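Local atomic coordinates of uncharacterized protein (Leptospirillum rubarum, PDB entry 3O2I), a protein that is of unknown function but forms a two-chain assembly in which the C-terminal helix of one subunit packs against the other. Residues Gly102-Lys106 and Thr107-Arg111; Arg111-Asn114 and Ala115-Lys119. All coordinates share one frame; numbering follows the deposited sequence.

Contact 1. Residues Gly102-Lys106 and Thr107-Arg111; sequences GELSK and TEVRR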
ATOM      1  N   GLY B 102       9.896 -15.650   3.919  1.00 19.14           N
ATOM      2  CA  GLY B 102       9.870 -16.462   2.711  1.00 24.92           C
ATOM      3  C   GLY B 102      10.220 -17.921   2.979  1.00 32.70           C
ATOM      4  O   GLY B 102       9.700 -18.835   2.337  1.00 33.08           O
ATOM      5  N   GLU B 103      11.099 -18.133   3.948  1.00 31.92           N
ATOM      6  CA  GLU B 103      11.550 -19.465   4.310  1.00 30.09           C
ATOM      7  C   GLU B 103      10.487 -20.293   5.041  1.00 30.97           C
ATOM      8  O   GLU B 103      10.647 -21.503   5.183  1.00 30.00           O
ATOM      9  CB  GLU B 103      12.788 -19.361   5.195  1.00 30.71           C
ATOM     10  CG  GLU B 103      12.473 -18.815   6.582  1.00 40.81           C
ATOM     11  CD  GLU B 103      13.679 -18.767   7.488  1.00 52.38           C
ATOM     12  OE1 GLU B 103      14.153 -17.648   7.778  1.00 56.62           O
ATOM     13  OE2 GLU B 103      14.151 -19.845   7.912  1.00 60.26           O
ATOM     14  N   LEU B 104       9.407 -19.651   5.489  1.00 27.25           N
ATOM     15  CA  LEU B 104       8.405 -20.323   6.333  1.00 24.88           C
ATOM     16  C   LEU B 104       7.591 -21.396   5.594  1.00 28.59           C
ATOM     17  O   LEU B 104       6.957 -21.118   4.579  1.00 30.40           O
ATOM     18  CB  LEU B 104       7.458 -19.294   6.974  1.00 22.01           C
ATOM     19  CG  LEU B 104       6.923 -19.704   8.357  1.00 24.90           C
ATOM     20  CD1 LEU B 104       8.056 -19.843   9.346  1.00 21.38           C
ATOM     21  CD2 LEU B 104       5.865 -18.744   8.898  1.00 27.05           C
ATOM     22  N   SER B 105       7.597 -22.622   6.111  1.00 26.59           N
ATOM     23  CA  SER B 105       6.844 -23.709   5.484  1.00 26.18           C
ATOM     24  C   SER B 105       5.357 -23.392   5.448  1.00 25.43           C
ATOM     25  O   SER B 105       4.856 -22.649   6.293  1.00 31.21           O
ATOM     26  CB  SER B 105       7.044 -25.027   6.249  1.00 26.77           C
ATOM     27  OG  SER B 105       6.307 -25.010   7.461  1.00 28.07           O
ATOM     28  N   LYS B 106       4.653 -23.969   4.480  1.00 22.88           N
ATOM     29  CA  LYS B 106       3.199 -23.827   4.394  1.00 27.26           C
ATOM     30  C   LYS B 106       2.488 -24.290   5.676  1.00 31.82           C
ATOM     31  O   LYS B 106       1.419 -23.784   6.030  1.00 28.53           O
ATOM     32  CB  LYS B 106       2.666 -24.595   3.185  1.00 32.24           C
ATOM     33  CG  LYS B 106       1.156 -24.528   2.988  1.00 31.40           C
ATOM     34  CD  LYS B 106       0.734 -25.365   1.777  1.00 26.72           C
ATOM     35  CE  LYS B 106      -0.752 -25.292   1.523  1.00 28.66           C
ATOM     36  NZ  LYS B 106      -1.132 -25.889   0.217  1.00 29.59           N
ATOM     37  N   THR B 107       3.073 -25.249   6.383  1.00 31.38           N
ATOM     38  CA  THR B 107       2.442 -25.729   7.613  1.00 25.00           C
ATOM     39  C   THR B 107       2.555 -24.711   8.744  1.00 25.81           C
ATOM     40  O   THR B 107       1.596 -24.498   9.491  1.00 26.75           O
ATOM     41  CB  THR B 107       2.989 -27.111   8.057  1.00 41.42           C
ATOM     42  OG1 THR B 107       2.410 -28.124   7.229  1.00 42.50           O
ATOM     43  CG2 THR B 107       2.615 -27.405   9.513  1.00 39.03           C
ATOM     44  N   GLU B 108       3.718 -24.074   8.868  1.00 27.36           N
ATOM     45  CA  GLU B 108       3.882 -23.026   9.883  1.00 24.15           C
ATOM     46  C   GLU B 108       3.059 -21.771   9.562  1.00 22.44           C
ATOM     47  O   GLU B 108       2.513 -21.137  10.466  1.00 24.86           O
ATOM     48  CB  GLU B 108       5.351 -22.680  10.103  1.00 24.71           C
ATOM     49  CG  GLU B 108       6.083 -23.736  10.921  1.00 37.99           C
ATOM     50  CD  GLU B 108       5.464 -23.967  12.303  1.00 43.03           C
ATOM     51  OE1 GLU B 108       4.704 -23.098  12.799  1.00 37.00           O
ATOM     52  OE2 GLU B 108       5.753 -25.024  12.899  1.00 49.91           O
ATOM     53  N   VAL B 109       2.944 -21.442   8.277  1.00 20.00           N
ATOM     54  CA  VAL B 109       2.102 -20.327   7.864  1.00 19.64           C
ATOM     55  C   VAL B 109       0.681 -20.616   8.296  1.00 27.82           C
ATOM     56  O   VAL B 109       0.050 -19.806   8.975  1.00 34.30           O
ATOM     57  CB  VAL B 109       2.164 -20.066   6.335  1.00 32.72           C
ATOM     58  CG1 VAL B 109       1.111 -19.043   5.927  1.00 35.55           C
ATOM     59  CG2 VAL B 109       3.551 -19.563   5.928  1.00 25.21           C
ATOM     60  N   ARG B 110       0.188 -21.794   7.938  1.00 28.95           N
ATOM     61  CA  ARG B 110      -1.161 -22.186   8.326  1.00 27.99           C
ATOM     62  C   ARG B 110      -1.307 -22.162   9.855  1.00 29.81           C
ATOM     63  O   ARG B 110      -2.327 -21.709  10.382  1.00 26.70           O
ATOM     64  CB  ARG B 110      -1.512 -23.561   7.752  1.00 34.29           C
ATOM     65  CG  ARG B 110      -2.968 -23.968   7.965  1.00 35.38           C
ATOM     66  CD  ARG B 110      -3.177 -25.452   7.727  1.00 35.90           C
ATOM     67  NE  ARG B 110      -2.886 -25.881   6.360  1.00 31.24           N
ATOM     68  CZ  ARG B 110      -3.767 -25.849   5.359  1.00 37.55           C
ATOM     69  NH1 ARG B 110      -4.990 -25.368   5.559  1.00 33.35           N
ATOM     70  NH2 ARG B 110      -3.423 -26.282   4.151  1.00 38.77           N
ATOM     71  N   ARG B 111      -0.281 -22.640  10.556  1.00 25.71           N
ATOM     72  CA  ARG B 111      -0.237 -22.548  12.018  1.00 34.26           C
ATOM     73  C   ARG B 111      -0.468 -21.119  12.505  1.00 34.25           C
ATOM     74  O   ARG B 111      -1.331 -20.871  13.346  1.00 33.18           O
ATOM     75  CB  ARG B 111       1.119 -23.023  12.542  1.00 43.50           C
ATOM     76  CG  ARG B 111       1.115 -24.398  13.182  1.00 59.36           C
ATOM     77  CD  ARG B 111       1.170 -24.307  14.697  1.00 72.77           C
ATOM     78  NE  ARG B 111       0.932 -25.607  15.323  1.00 87.70           N
ATOM     79  CZ  ARG B 111       0.660 -25.786  16.614  1.00 90.59           C
ATOM     80  NH1 ARG B 111       0.584 -24.746  17.433  1.00 89.74           N
ATOM     81  NH2 ARG B 111       0.460 -27.010  17.083  1.00 94.38           N
TER
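Ser105 caps the start of helix 106-117 by holding Glu108, in a local N-cap contact just after strand 95-101. Ser105 OG accepts from Glu108 N at 3.1 Å, and the N-H points almost straight at it (165°). The hydroxyl reaches this amide because chi1 is 75°, with OG between the backbone N and the carbonyl carbon. The bond gives one amide of the first helical turn a side-chain acceptor. The helical ladder starts beside it. Ser105 O accepts from Val109 N at 3.0 Å, and Lys106 O accepts from Arg110 N at 3.0 Å.

Leu104 adds an apolar patch just before the cap. Its CG meets Glu108 CB at 3.8 Å, the two side chains crossing at about a right angle. Leu104 CD2 lies 3.9 Å from Val109 CG2. With an alanine here the isobutyl branch is gone, and a gap would probably open beside Glu108 CB and Val109 CG2.

Lys106 and Arg110 run side by side, one turn apart. Lys106 CG is anti to its backbone N (chi1 180°), which carries the extended chain along the Arg110 side chain and brings Lys106 CE to 3.9 Å from Arg110 NH2. The two charged ends stay 4.6 Å apart, NZ to NH2. Lys106, Thr107 and Arg110 line a pocket holding dithiothreitol, probably from the crystallisation liquor.

Lys106 NZ hydrogen-bonds to Phe64 O, Ser67 OG and Ser68 O of the second subunit. These lie between its helices 53-63 and 72-87, so the helix start, following its own strand 95-101, sits on that loop.

Contact 2. Residues Arg111-Asn114 and Ala115-Lys119; sequences RRIN and AFLGK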
ATOM      1  N   ARG B 111      -0.281 -22.640  10.556  1.00 25.71           N
ATOM      2  CA  ARG B 111      -0.237 -22.548  12.018  1.00 34.26           C
ATOM      3  C   ARG B 111      -0.468 -21.119  12.505  1.00 34.25           C
ATOM      4  O   ARG B 111      -1.331 -20.871  13.346  1.00 33.18           O
ATOM      5  CB  ARG B 111       1.119 -23.023  12.542  1.00 43.50           C
ATOM      6  CG  ARG B 111       1.115 -24.398  13.182  1.00 59.36           C
ATOM      7  CD  ARG B 111       1.170 -24.307  14.697  1.00 72.77           C
ATOM      8  NE  ARG B 111       0.932 -25.607  15.323  1.00 87.70           N
ATOM      9  CZ  ARG B 111       0.660 -25.786  16.614  1.00 90.59           C
ATOM     10  NH1 ARG B 111       0.584 -24.746  17.433  1.00 89.74           N
ATOM     11  NH2 ARG B 111       0.460 -27.010  17.083  1.00 94.38           N
ATOM     12  N   ARG B 112       0.325 -20.184  11.986  1.00 27.24           N
ATOM     13  CA  ARG B 112       0.234 -18.796  12.414  1.00 26.56           C
ATOM     14  C   ARG B 112      -1.139 -18.202  12.093  1.00 32.71           C
ATOM     15  O   ARG B 112      -1.705 -17.457  12.898  1.00 28.48           O
ATOM     16  CB  ARG B 112       1.351 -17.963  11.780  1.00 30.00           C
ATOM     17  CG  ARG B 112       2.742 -18.372  12.250  1.00 23.03           C
ATOM     18  CD  ARG B 112       3.820 -17.490  11.644  1.00 26.89           C
ATOM     19  NE  ARG B 112       5.139 -17.795  12.199  1.00 23.94           N
ATOM     20  CZ  ARG B 112       6.215 -17.037  12.015  1.00 27.39           C
ATOM     21  NH1 ARG B 112       6.131 -15.916  11.309  1.00 19.83           N
ATOM     22  NH2 ARG B 112       7.371 -17.384  12.554  1.00 18.62           N
ATOM     23  N   ILE B 113      -1.681 -18.551  10.930  1.00 24.66           N
ATOM     24  CA  ILE B 113      -2.985 -18.036  10.537  1.00 27.80           C
ATOM     25  C   ILE B 113      -4.083 -18.541  11.476  1.00 31.10           C
ATOM     26  O   ILE B 113      -4.898 -17.756  11.966  1.00 32.50           O
ATOM     27  CB  ILE B 113      -3.325 -18.388   9.094  1.00 24.71           C
ATOM     28  CG1 ILE B 113      -2.438 -17.595   8.123  1.00 27.29           C
ATOM     29  CG2 ILE B 113      -4.775 -18.093   8.810  1.00 32.00           C
ATOM     30  CD1 ILE B 113      -2.658 -18.003   6.680  1.00 20.08           C
ATOM     31  N   ASN B 114      -4.102 -19.849  11.725  1.00 26.63           N
ATOM     32  CA  ASN B 114      -5.067 -20.420  12.664  1.00 32.04           C
ATOM     33  C   ASN B 114      -4.996 -19.776  14.045  1.00 31.66           C
ATOM     34  O   ASN B 114      -6.024 -19.489  14.653  1.00 41.75           O
ATOM     35  CB  ASN B 114      -4.911 -21.945  12.772  1.00 31.76           C
ATOM     36  CG  ASN B 114      -5.342 -22.659  11.504  1.00 38.89           C
ATOM     37  OD1 ASN B 114      -6.334 -22.285  10.875  1.00 37.52           O
ATOM     38  ND2 ASN B 114      -4.591 -23.680  11.115  1.00 42.70           N
ATOM     39  N   ALA B 115      -3.788 -19.546  14.541  1.00 26.63           N
ATOM     40  CA  ALA B 115      -3.646 -18.924  15.856  1.00 37.47           C
ATOM     41  C   ALA B 115      -4.247 -17.523  15.840  1.00 42.95           C
ATOM     42  O   ALA B 115      -4.863 -17.087  16.812  1.00 43.20           O
ATOM     43  CB  ALA B 115      -2.186 -18.867  16.276  1.00 35.30           C
ATOM     44  N   PHE B 116      -4.067 -16.823  14.723  1.00 37.17           N
ATOM     45  CA  PHE B 116      -4.600 -15.471  14.572  1.00 36.70           C
ATOM     46  C   PHE B 116      -6.130 -15.463  14.486  1.00 35.71           C
ATOM     47  O   PHE B 116      -6.786 -14.645  15.122  1.00 39.35           O
ATOM     48  CB  PHE B 116      -3.999 -14.798  13.334  1.00 35.84           C
ATOM     49  CG  PHE B 116      -4.248 -13.311  13.267  1.00 48.47           C
ATOM     50  CD1 PHE B 116      -3.315 -12.413  13.771  1.00 53.84           C
ATOM     51  CD2 PHE B 116      -5.414 -12.811  12.695  1.00 49.07           C
ATOM     52  CE1 PHE B 116      -3.539 -11.038  13.708  1.00 55.00           C
ATOM     53  CE2 PHE B 116      -5.647 -11.441  12.628  1.00 49.42           C
ATOM     54  CZ  PHE B 116      -4.705 -10.551  13.135  1.00 52.33           C
ATOM     55  N   LEU B 117      -6.688 -16.383  13.702  1.00 34.14           N
ATOM     56  CA  LEU B 117      -8.132 -16.437  13.458  1.00 35.31           C
ATOM     57  C   LEU B 117      -8.979 -16.886  14.640  1.00 37.51           C
ATOM     58  O   LEU B 117     -10.150 -16.508  14.750  1.00 35.47           O
ATOM     59  CB  LEU B 117      -8.440 -17.344  12.270  1.00 37.59           C
ATOM     60  CG  LEU B 117      -8.089 -16.764  10.907  1.00 39.05           C
ATOM     61  CD1 LEU B 117      -8.485 -17.744   9.819  1.00 41.33           C
ATOM     62  CD2 LEU B 117      -8.807 -15.441  10.729  1.00 37.87           C
ATOM     63  N   GLY B 118      -8.404 -17.704  15.513  1.00 32.64           N
ATOM     64  CA  GLY B 118      -9.197 -18.332  16.550  1.00 40.92           C
ATOM     65  C   GLY B 118     -10.434 -18.994  15.957  1.00 45.12           C
ATOM     66  O   GLY B 118     -10.325 -19.851  15.072  1.00 44.70           O
ATOM     67  N   LYS B 119     -11.608 -18.584  16.436  1.00 44.32           N
ATOM     68  CA  LYS B 119     -12.867 -19.208  16.040  1.00 49.51           C
ATOM     69  C   LYS B 119     -13.484 -18.554  14.808  1.00 59.29           C
ATOM     70  O   LYS B 119     -14.588 -18.916  14.395  1.00 53.84           O
ATOM     71  CB  LYS B 119     -13.865 -19.179  17.200  1.00 58.71           C
ATOM     72  CG  LYS B 119     -13.478 -20.076  18.372  1.00 64.07           C
ATOM     73  CD  LYS B 119     -13.912 -19.467  19.701  1.00 70.68           C
ATOM     74  CE  LYS B 119     -15.232 -20.040  20.195  1.00 75.01           C
ATOM     75  NZ  LYS B 119     -15.087 -21.427  20.720  1.00 75.45           N
TER
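Ile113 and Leu117 lie side by side on one face of helix 106-117, one turn apart and pointing the same way. Ile113 CG2 meets Leu117 CD1 at 3.9 Å. This is the familiar i to i+4 apolar pairing of a helix. The branches meet because Ile113 CG2 is anti to its own backbone N, while Leu117 CG is anti to its carbonyl carbon (chi1 -74°). Leu117 CG also rests 3.5 Å from Ile113 O. Both residues are buried.

The backbone ladder sets this spacing. Leu117 N donates to Ile113 O at 2.8 Å, with the donor nearly in line with the C=O bond. Ala115 N donates to Arg111 O at 3.0 Å, and Phe116 N to Arg112 O at 3.1 Å. The last bond of the series runs from Gly118 N to Asn114 O at 3.1 Å. It is more bent, with an N-H...O angle of 139°. Gly118 then leaves helical geometry with a positive phi, and the chain turns off the helix there.

Phe116 points its ring away from residues 111-114, while its CB sits 3.4 Å from Ile113 O. That ring meets Tyr57 of the second subunit, with the planes at about 50°.

Further out, the helix has two sets of neighbours. Within the chain, Ile113 packs on Phe100 of strand 95-101, and Arg112 touches Phe100 and Pro101. Toward the second subunit, Ile113 packs on Tyr57, Asn114 on Leu61 and Leu117 on Asn58, all within helix 53-63 of that subunit. This second half of helix 106-117 thus joins its own strand 95-101 to a helix of the partner chain.

Along the chain, strand 95-101 leads into residues 102-105, and contact 1 closes the short turn from this loop into helix 106-117. Contact 2 follows at once, spanning the end of the same helix and its exit at Gly118. The contacts neither nest nor cross: they run in series and share Arg111. Their centres are 12 Å apart. Leu104 of contact 1 also touches Arg112 of contact 2, at 3.5 Å from CD2 to NE, which ties the loop to the middle of the helix. Both contacts touch the second subunit, so the helix borders the partner chain from its first turn to its last.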